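Local coordinates for protein glucanase (Clostridium thermocellum, PDB 5GXX) that probably hydrolyses internal beta-1,4-glucosidic bonds of cellulose as a family 9 endoglucanase of the cellulosome, at residues 35-49 against 125-137. The protein carries 1 engineered substitution. Residues are numbered along the deposited sequence; the frame is centred on the assembly and turned at random.
Sequences RGDATMNDEVLGGWY and AEVIEKEMTRPYF
A bend at chi3 of R134 (58°) turns its guanidinium side-on to the D42 carboxylate. NE then reaches D42 OD1 at 2.7 Å on the syn lone pair, while NH2 meets D42 OD2 at 3.0 Å; with the planes 23° apart, this is a nearly coplanar, two-nitrogen salt bridge. T39 CG2 lies over one guanidinium face, 3.4 Å above the plane but offset toward the rim, and Y49 OH donates to T39 OG1. R134 NH1 bonds to the carbonyl of H54, tying the pair to the chain just ahead of strand 56-57.

Both segments belong to the glycosyl hydrolase family 9 region: a loop following helix 7-20 is laid along the short helix 128-131 and the lead-in to strand 136-139, an outermost strand of a three-stranded antiparallel sheet. The type I turn T39-D42 sits over E129, whose OE2 takes the backbone N-H of N41 at 2.8 Å through its syn lone pair. One water donates to both that oxygen and D42 OD1, bridging two carboxylates of like charge.

At one end E126 OE2 is gripped from opposite faces of its plane by a salt bridge from R35 NE and a backbone hydrogen bond from G36 N, each at 2.8 Å; R35 NH1 is held separately by the Q22 carbonyl. At the other, E43 lays CG over the Y136 ring, 3.5 Å from its centroid and 12° off the normal, a CH-pi contact, and the E43 carboxylate continues over the same ring, its plane tilted, toward the CE2 side.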
ATOM      1  N   ARG A  35     -33.257  12.179  -2.326  1.00 13.83           N
ATOM      2  CA  ARG A  35     -32.573  13.282  -1.659  1.00 14.48           C
ATOM      3  C   ARG A  35     -32.998  13.352  -0.199  1.00 14.20           C
ATOM      4  O   ARG A  35     -34.188  13.276   0.114  1.00 15.74           O
ATOM      5  CB  ARG A  35     -32.848  14.631  -2.326  1.00 14.90           C
ATOM      6  CG  ARG A  35     -32.181  14.888  -3.695  1.00 13.59           C
ATOM      7  CD  ARG A  35     -30.643  14.798  -3.687  1.00 13.08           C
ATOM      8  NE  ARG A  35     -30.130  15.320  -2.419  1.00 13.74           N
ATOM      9  CZ  ARG A  35     -30.163  16.612  -2.094  1.00 13.34           C
ATOM     10  NH1 ARG A  35     -30.540  17.539  -2.977  1.00 12.00           N
ATOM     11  NH2 ARG A  35     -29.788  16.998  -0.871  1.00 13.24           N
ATOM     12  N   GLY A  36     -32.019  13.501   0.693  1.00 14.70           N
ATOM     13  CA  GLY A  36     -32.276  13.772   2.102  1.00 15.30           C
ATOM     14  C   GLY A  36     -31.522  15.028   2.505  1.00 14.10           C
ATOM     15  O   GLY A  36     -30.822  15.604   1.668  1.00 15.02           O
ATOM     16  N   ASP A  37     -31.614  15.417   3.781  1.00 16.61           N
ATOM     17  CA  ASP A  37     -30.817  16.518   4.331  1.00 16.04           C
ATOM     18  C   ASP A  37     -29.342  16.260   4.038  1.00 17.12           C
ATOM     19  O   ASP A  37     -28.843  15.130   4.166  1.00 17.81           O
ATOM     20  CB  ASP A  37     -31.010  16.649   5.849  1.00 16.76           C
ATOM     21  CG  ASP A  37     -32.376  17.178   6.230  1.00 19.71           C
ATOM     22  OD1 ASP A  37     -33.114  17.691   5.365  1.00 19.04           O
ATOM     23  OD2 ASP A  37     -32.732  17.065   7.425  1.00 22.34           O
ATOM     24  N   ALA A  38     -28.671  17.315   3.591  1.00 15.36           N
ATOM     25  CA  ALA A  38     -27.260  17.229   3.230  1.00 14.68           C
ATOM     26  C   ALA A  38     -26.586  18.547   3.584  1.00 14.42           C
ATOM     27  O   ALA A  38     -27.241  19.580   3.705  1.00 15.41           O
ATOM     28  CB  ALA A  38     -27.099  16.920   1.730  1.00 14.42           C
ATOM     29  N   THR A  39     -25.270  18.477   3.752  1.00 16.84           N
ATOM     30  CA  THR A  39     -24.418  19.614   4.082  1.00 16.44           C
ATOM     31  C   THR A  39     -24.967  20.442   5.242  1.00 16.34           C
ATOM     32  O   THR A  39     -24.958  21.668   5.210  1.00 16.65           O
ATOM     33  CB  THR A  39     -23.959  20.413   2.827  1.00 17.54           C
ATOM     34  OG1 THR A  39     -25.068  21.059   2.185  1.00 17.41           O
ATOM     35  CG2 THR A  39     -23.345  19.458   1.797  1.00 15.66           C
ATOM     36  N   MET A  40     -25.414  19.733   6.281  1.00 16.55           N
ATOM     37  CA  MET A  40     -26.040  20.347   7.441  1.00 17.60           C
ATOM     38  C   MET A  40     -25.060  21.147   8.308  1.00 17.47           C
ATOM     39  O   MET A  40     -25.493  21.891   9.178  1.00 18.20           O
ATOM     40  CB  MET A  40     -26.788  19.307   8.289  1.00 18.16           C
ATOM     41  CG  MET A  40     -28.055  18.785   7.611  1.00 19.10           C
ATOM     42  SD  MET A  40     -29.302  20.022   7.213  1.00 19.11           S
ATOM     43  CE  MET A  40     -29.881  20.450   8.855  1.00 22.47           C
ATOM     44  N   ASN A  41     -23.762  20.981   8.071  1.00 17.51           N
ATOM     45  CA  ASN A  41     -22.748  21.784   8.758  1.00 18.86           C
ATOM     46  C   ASN A  41     -22.385  23.081   8.030  1.00 18.82           C
ATOM     47  O   ASN A  41     -21.529  23.848   8.477  1.00 20.44           O
ATOM     48  CB  ASN A  41     -21.501  20.937   9.038  1.00 18.65           C
ATOM     49  CG  ASN A  41     -21.758  19.823  10.043  1.00 22.52           C
ATOM     50  OD1 ASN A  41     -22.641  19.926  10.897  1.00 26.28           O
ATOM     51  ND2 ASN A  41     -20.966  18.762   9.960  1.00 23.91           N
ATOM     52  N   ASP A  42     -23.047  23.356   6.908  1.00 17.41           N
ATOM     53  CA  ASP A  42     -22.751  24.567   6.166  1.00 17.37           C
ATOM     54  C   ASP A  42     -23.023  25.830   6.981  1.00 17.61           C
ATOM     55  O   ASP A  42     -23.928  25.873   7.823  1.00 19.28           O
ATOM     56  CB  ASP A  42     -23.563  24.615   4.869  1.00 15.88           C
ATOM     57  CG  ASP A  42     -23.004  23.705   3.799  1.00 17.12           C
ATOM     58  OD1 ASP A  42     -21.947  23.068   4.002  1.00 18.15           O
ATOM     59  OD2 ASP A  42     -23.654  23.633   2.730  1.00 16.68           O
ATOM     60  N   GLU A  43     -22.232  26.867   6.722  1.00 17.04           N
ATOM     61  CA  GLU A  43     -22.373  28.138   7.432  1.00 18.65           C
ATOM     62  C   GLU A  43     -23.734  28.801   7.213  1.00 17.62           C
ATOM     63  O   GLU A  43     -24.294  29.415   8.120  1.00 18.33           O
ATOM     64  CB  GLU A  43     -21.247  29.086   7.021  1.00 17.69           C
ATOM     65  CG  GLU A  43     -21.300  30.479   7.670  1.00 19.88           C
ATOM     66  CD  GLU A  43     -20.990  30.451   9.161  1.00 25.85           C
ATOM     67  OE1 GLU A  43     -20.429  29.442   9.641  1.00 24.99           O
ATOM     68  OE2 GLU A  43     -21.315  31.433   9.865  1.00 28.27           O
ATOM     69  N   VAL A  44     -24.244  28.683   5.987  1.00 18.01           N
ATOM     70  CA  VAL A  44     -25.607  29.093   5.669  1.00 17.44           C
ATOM     71  C   VAL A  44     -26.324  27.880   5.093  1.00 18.23           C
ATOM     72  O   VAL A  44     -25.842  27.241   4.149  1.00 18.27           O
ATOM     73  CB  VAL A  44     -25.646  30.231   4.636  1.00 18.66           C
ATOM     74  CG1 VAL A  44     -27.076  30.694   4.407  1.00 16.08           C
ATOM     75  CG2 VAL A  44     -24.775  31.394   5.097  1.00 18.21           C
ATOM     76  N   LEU A  45     -27.480  27.574   5.671  1.00 17.99           N
ATOM     77  CA  LEU A  45     -28.231  26.381   5.304  1.00 17.34           C
ATOM     78  C   LEU A  45     -29.174  26.641   4.140  1.00 16.90           C
ATOM     79  O   LEU A  45     -29.503  27.779   3.836  1.00 17.44           O
ATOM     80  CB  LEU A  45     -29.018  25.882   6.515  1.00 17.33           C
ATOM     81  CG  LEU A  45     -28.169  25.467   7.716  1.00 18.32           C
ATOM     82  CD1 LEU A  45     -29.088  25.169   8.890  1.00 21.15           C
ATOM     83  CD2 LEU A  45     -27.347  24.248   7.345  1.00 19.04           C
ATOM     84  N   GLY A  46     -29.621  25.552   3.519  1.00 16.22           N
ATOM     85  CA  GLY A  46     -30.545  25.607   2.383  1.00 15.90           C
ATOM     86  C   GLY A  46     -29.924  26.101   1.094  1.00 15.44           C
ATOM     87  O   GLY A  46     -28.707  26.017   0.910  1.00 15.84           O
ATOM     88  N   GLY A  47     -30.766  26.651   0.222  1.00 14.17           N
ATOM     89  CA  GLY A  47     -30.312  27.093  -1.093  1.00 15.00           C
ATOM     90  C   GLY A  47     -30.046  25.903  -2.001  1.00 13.47           C
ATOM     91  O   GLY A  47     -30.369  24.761  -1.658  1.00 15.26           O
ATOM     92  N   TRP A  48     -29.467  26.172  -3.168  1.00 11.95           N
ATOM     93  CA  TRP A  48     -29.258  25.124  -4.166  1.00 12.14           C
ATOM     94  C   TRP A  48     -27.791  24.810  -4.378  1.00 11.82           C
ATOM     95  O   TRP A  48     -26.991  25.746  -4.466  1.00 12.11           O
ATOM     96  CB  TRP A  48     -29.787  25.527  -5.543  1.00 10.77           C
ATOM     97  CG  TRP A  48     -31.275  25.744  -5.629  1.00 12.78           C
ATOM     98  CD1 TRP A  48     -32.272  24.962  -5.081  1.00 10.93           C
ATOM     99  CD2 TRP A  48     -31.935  26.816  -6.311  1.00 12.08           C
ATOM    100  NE1 TRP A  48     -33.513  25.483  -5.401  1.00 12.75           N
ATOM    101  CE2 TRP A  48     -33.329  26.630  -6.135  1.00 10.46           C
ATOM    102  CE3 TRP A  48     -31.489  27.920  -7.056  1.00 12.18           C
ATOM    103  CZ2 TRP A  48     -34.269  27.494  -6.690  1.00 14.32           C
ATOM    104  CZ3 TRP A  48     -32.427  28.785  -7.594  1.00 11.00           C
ATOM    105  CH2 TRP A  48     -33.805  28.567  -7.408  1.00 12.34           C
ATOM    106  N   TYR A  49     -27.475  23.523  -4.550  1.00 11.73           N
ATOM    107  CA  TYR A  49     -26.192  23.154  -5.159  1.00 11.32           C
ATOM    108  C   TYR A  49     -26.213  23.658  -6.592  1.00 11.26           C
ATOM    109  O   TYR A  49     -27.266  23.659  -7.258  1.00 12.52           O
ATOM    110  CB  TYR A  49     -25.954  21.643  -5.118  1.00 13.50           C
ATOM    111  CG  TYR A  49     -26.050  21.117  -3.714  1.00 14.51           C
ATOM    112  CD1 TYR A  49     -25.259  21.666  -2.709  1.00 12.59           C
ATOM    113  CD2 TYR A  49     -26.934  20.091  -3.386  1.00 13.69           C
ATOM    114  CE1 TYR A  49     -25.339  21.211  -1.410  1.00 12.11           C
ATOM    115  CE2 TYR A  49     -27.013  19.610  -2.089  1.00 12.90           C
ATOM    116  CZ  TYR A  49     -26.210  20.174  -1.110  1.00 15.63           C
ATOM    117  OH  TYR A  49     -26.347  19.728   0.184  1.00 15.97           O
ATOM    118  N   ALA A 125     -24.525  13.981  -2.267  1.00 13.19           N
ATOM    119  CA  ALA A 125     -24.626  15.117  -1.360  1.00 12.16           C
ATOM    120  C   ALA A 125     -24.644  14.720   0.117  1.00 13.13           C
ATOM    121  O   ALA A 125     -23.949  15.315   0.939  1.00 14.35           O
ATOM    122  CB  ALA A 125     -25.892  15.934  -1.687  1.00 11.93           C
ATOM    123  N   GLU A 126     -25.439  13.706   0.443  1.00 12.91           N
ATOM    124  CA  GLU A 126     -25.713  13.370   1.836  1.00 13.74           C
ATOM    125  C   GLU A 126     -24.510  12.808   2.595  1.00 13.53           C
ATOM    126  O   GLU A 126     -24.536  12.748   3.833  1.00 15.16           O
ATOM    127  CB  GLU A 126     -26.865  12.372   1.918  1.00 14.07           C
ATOM    128  CG  GLU A 126     -28.235  12.874   1.453  1.00 14.84           C
ATOM    129  CD  GLU A 126     -28.417  12.890  -0.059  1.00 13.81           C
ATOM    130  OE1 GLU A 126     -27.551  12.382  -0.817  1.00 12.86           O
ATOM    131  OE2 GLU A 126     -29.458  13.458  -0.489  1.00 14.48           O
ATOM    132  N   VAL A 127     -23.480  12.385   1.870  1.00 14.15           N
ATOM    133  CA  VAL A 127     -22.305  11.797   2.524  1.00 14.34           C
ATOM    134  C   VAL A 127     -21.036  12.639   2.364  1.00 15.24           C
ATOM    135  O   VAL A 127     -19.978  12.239   2.850  1.00 15.53           O
ATOM    136  CB  VAL A 127     -22.063  10.328   2.075  1.00 14.65           C
ATOM    137  CG1 VAL A 127     -23.254   9.452   2.502  1.00 15.44           C
ATOM    138  CG2 VAL A 127     -21.820  10.252   0.579  1.00 15.25           C
ATOM    139  N   ILE A 128     -21.122  13.813   1.742  1.00 15.63           N
ATOM    140  CA  ILE A 128     -19.910  14.608   1.450  1.00 16.58           C
ATOM    141  C   ILE A 128     -19.134  15.063   2.696  1.00 17.18           C
ATOM    142  O   ILE A 128     -17.914  15.249   2.633  1.00 16.67           O
ATOM    143  CB  ILE A 128     -20.190  15.810   0.497  1.00 17.45           C
ATOM    144  CG1 ILE A 128     -18.881  16.335  -0.113  1.00 15.86           C
ATOM    145  CG2 ILE A 128     -20.932  16.915   1.226  1.00 17.49           C
ATOM    146  CD1 ILE A 128     -19.090  17.309  -1.266  1.00 17.32           C
ATOM    147  N   GLU A 129     -19.818  15.239   3.825  1.00 17.22           N
ATOM    148  CA  GLU A 129     -19.142  15.665   5.049  1.00 17.55           C
ATOM    149  C   GLU A 129     -18.222  14.597   5.636  1.00 18.53           C
ATOM    150  O   GLU A 129     -17.350  14.926   6.440  1.00 20.06           O
ATOM    151  CB  GLU A 129     -20.152  16.160   6.086  1.00 17.30           C
ATOM    152  CG  GLU A 129     -20.887  17.411   5.617  1.00 18.41           C
ATOM    153  CD  GLU A 129     -21.963  17.879   6.581  1.00 18.26           C
ATOM    154  OE1 GLU A 129     -22.513  17.050   7.340  1.00 22.97           O
ATOM    155  OE2 GLU A 129     -22.289  19.080   6.548  1.00 19.70           O
ATOM    156  N   LYS A 130     -18.393  13.340   5.230  1.00 17.75           N
ATOM    157  CA  LYS A 130     -17.455  12.284   5.592  1.00 18.13           C
ATOM    158  C   LYS A 130     -16.161  12.389   4.794  1.00 18.40           C
ATOM    159  O   LYS A 130     -15.115  11.929   5.260  1.00 19.19           O
ATOM    160  CB  LYS A 130     -18.075  10.894   5.406  1.00 17.01           C
ATOM    161  CG  LYS A 130     -19.273  10.581   6.314  1.00 19.18           C
ATOM    162  CD  LYS A 130     -18.943  10.576   7.810  1.00 24.57           C
ATOM    163  CE  LYS A 130     -18.007   9.461   8.223  1.00 27.19           C
ATOM    164  NZ  LYS A 130     -18.140   9.178   9.693  1.00 25.16           N
ATOM    165  N   GLU A 131     -16.227  13.001   3.611  1.00 17.39           N
ATOM    166  CA  GLU A 131     -15.072  13.181   2.732  1.00 17.38           C
ATOM    167  C   GLU A 131     -14.271  14.459   3.014  1.00 17.96           C
ATOM    168  O   GLU A 131     -13.034  14.437   2.997  1.00 19.60           O
ATOM    169  CB  GLU A 131     -15.522  13.152   1.262  1.00 17.13           C
ATOM    170  CG  GLU A 131     -14.429  13.514   0.248  1.00 17.44           C
ATOM    171  CD  GLU A 131     -13.300  12.497   0.186  1.00 18.73           C
ATOM    172  OE1 GLU A 131     -13.472  11.358   0.665  1.00 20.05           O
ATOM    173  OE2 GLU A 131     -12.232  12.824  -0.367  1.00 21.39           O
ATOM    174  N   MET A 132     -14.953  15.575   3.256  1.00 17.93           N
ATOM    175  CA  MET A 132     -14.301  16.874   3.403  1.00 18.12           C
ATOM    176  C   MET A 132     -15.102  17.835   4.277  1.00 18.68           C
ATOM    177  O   MET A 132     -16.289  17.626   4.528  1.00 18.23           O
ATOM    178  CB  MET A 132     -14.053  17.499   2.029  1.00 17.18           C
ATOM    179  CG  MET A 132     -15.320  18.059   1.368  1.00 16.46           C
ATOM    180  SD  MET A 132     -15.128  18.513  -0.365  1.00 18.07           S
ATOM    181  CE  MET A 132     -15.059  16.929  -1.188  1.00 18.57           C
ATOM    182  N   THR A 133     -14.426  18.896   4.707  1.00 19.50           N
ATOM    183  CA  THR A 133     -15.002  19.974   5.509  1.00 20.91           C
ATOM    184  C   THR A 133     -15.107  21.234   4.652  1.00 20.55           C
ATOM    185  O   THR A 133     -14.134  21.685   4.042  1.00 22.41           O
ATOM    186  CB  THR A 133     -14.168  20.228   6.792  1.00 21.81           C
ATOM    187  OG1 THR A 133     -14.112  19.010   7.540  1.00 24.09           O
ATOM    188  CG2 THR A 133     -14.816  21.284   7.673  1.00 21.52           C
ATOM    189  N   ARG A 134     -16.309  21.791   4.598  1.00 19.80           N
ATOM    190  CA  ARG A 134     -16.615  22.813   3.613  1.00 18.89           C
ATOM    191  C   ARG A 134     -16.445  24.230   4.156  1.00 18.89           C
ATOM    192  O   ARG A 134     -17.091  24.609   5.141  1.00 18.78           O
ATOM    193  CB  ARG A 134     -18.054  22.629   3.125  1.00 19.77           C
ATOM    194  CG  ARG A 134     -18.227  21.368   2.317  1.00 17.85           C
ATOM    195  CD  ARG A 134     -19.648  20.815   2.387  1.00 18.20           C
ATOM    196  NE  ARG A 134     -20.726  21.704   1.952  1.00 18.55           N
ATOM    197  CZ  ARG A 134     -21.026  21.965   0.680  1.00 16.20           C
ATOM    198  NH1 ARG A 134     -20.291  21.456  -0.299  1.00 15.72           N
ATOM    199  NH2 ARG A 134     -22.061  22.751   0.392  1.00 15.55           N
ATOM    200  N   PRO A 135     -15.610  25.034   3.483  1.00 17.90           N
ATOM    201  CA  PRO A 135     -15.460  26.416   3.912  1.00 17.28           C
ATOM    202  C   PRO A 135     -16.625  27.316   3.493  1.00 17.78           C
ATOM    203  O   PRO A 135     -17.491  26.908   2.712  1.00 18.09           O
ATOM    204  CB  PRO A 135     -14.190  26.860   3.184  1.00 17.83           C
ATOM    205  CG  PRO A 135     -14.223  26.082   1.924  1.00 17.40           C
ATOM    206  CD  PRO A 135     -14.725  24.720   2.344  1.00 16.71           C
ATOM    207  N   TYR A 136     -16.645  28.539   4.003  1.00 18.08           N
ATOM    208  CA  TYR A 136     -17.522  29.568   3.466  1.00 18.31           C
ATOM    209  C   TYR A 136     -16.703  30.811   3.151  1.00 18.84           C
ATOM    210  O   TYR A 136     -15.531  30.924   3.551  1.00 18.98           O
ATOM    211  CB  TYR A 136     -18.676  29.866   4.417  1.00 17.42           C
ATOM    212  CG  TYR A 136     -18.279  30.499   5.735  1.00 20.32           C
ATOM    213  CD1 TYR A 136     -18.232  31.886   5.856  1.00 19.65           C
ATOM    214  CD2 TYR A 136     -17.978  29.724   6.855  1.00 19.21           C
ATOM    215  CE1 TYR A 136     -17.887  32.496   7.053  1.00 22.39           C
ATOM    216  CE2 TYR A 136     -17.623  30.328   8.060  1.00 19.37           C
ATOM    217  CZ  TYR A 136     -17.583  31.712   8.141  1.00 22.87           C
ATOM    218  OH  TYR A 136     -17.248  32.332   9.329  1.00 22.51           O
ATOM    219  N   PHE A 137     -17.326  31.722   2.409  1.00 18.49           N
ATOM    220  CA  PHE A 137     -16.657  32.912   1.912  1.00 18.85           C
ATOM    221  C   PHE A 137     -17.556  34.124   2.097  1.00 20.33           C
ATOM    222  O   PHE A 137     -18.756  34.065   1.828  1.00 18.63           O
ATOM    223  CB  PHE A 137     -16.276  32.701   0.440  1.00 18.76           C
ATOM    224  CG  PHE A 137     -15.420  31.492   0.227  1.00 18.16           C
ATOM    225  CD1 PHE A 137     -15.993  30.234   0.058  1.00 19.05           C
ATOM    226  CD2 PHE A 137     -14.037  31.600   0.247  1.00 21.44           C
ATOM    227  CE1 PHE A 137     -15.208  29.096  -0.107  1.00 20.39           C
ATOM    228  CE2 PHE A 137     -13.236  30.475   0.084  1.00 21.59           C
ATOM    229  CZ  PHE A 137     -13.817  29.220  -0.095  1.00 21.23           C
TER
HETATM  230  O   HOH W   1     -26.571  14.604   5.678  1.00 33.02           O
HETATM  231  O   HOH W   2     -23.744  16.227   3.601  1.00 15.63           O
HETATM  232  O   HOH W   3     -25.351  16.856   6.591  1.00 19.00           O
HETATM  233  O   HOH W   4     -20.828  21.231   5.569  1.00 19.43           O
HETATM  234  O   HOH W   5     -19.474  26.456   5.591  1.00 23.03           O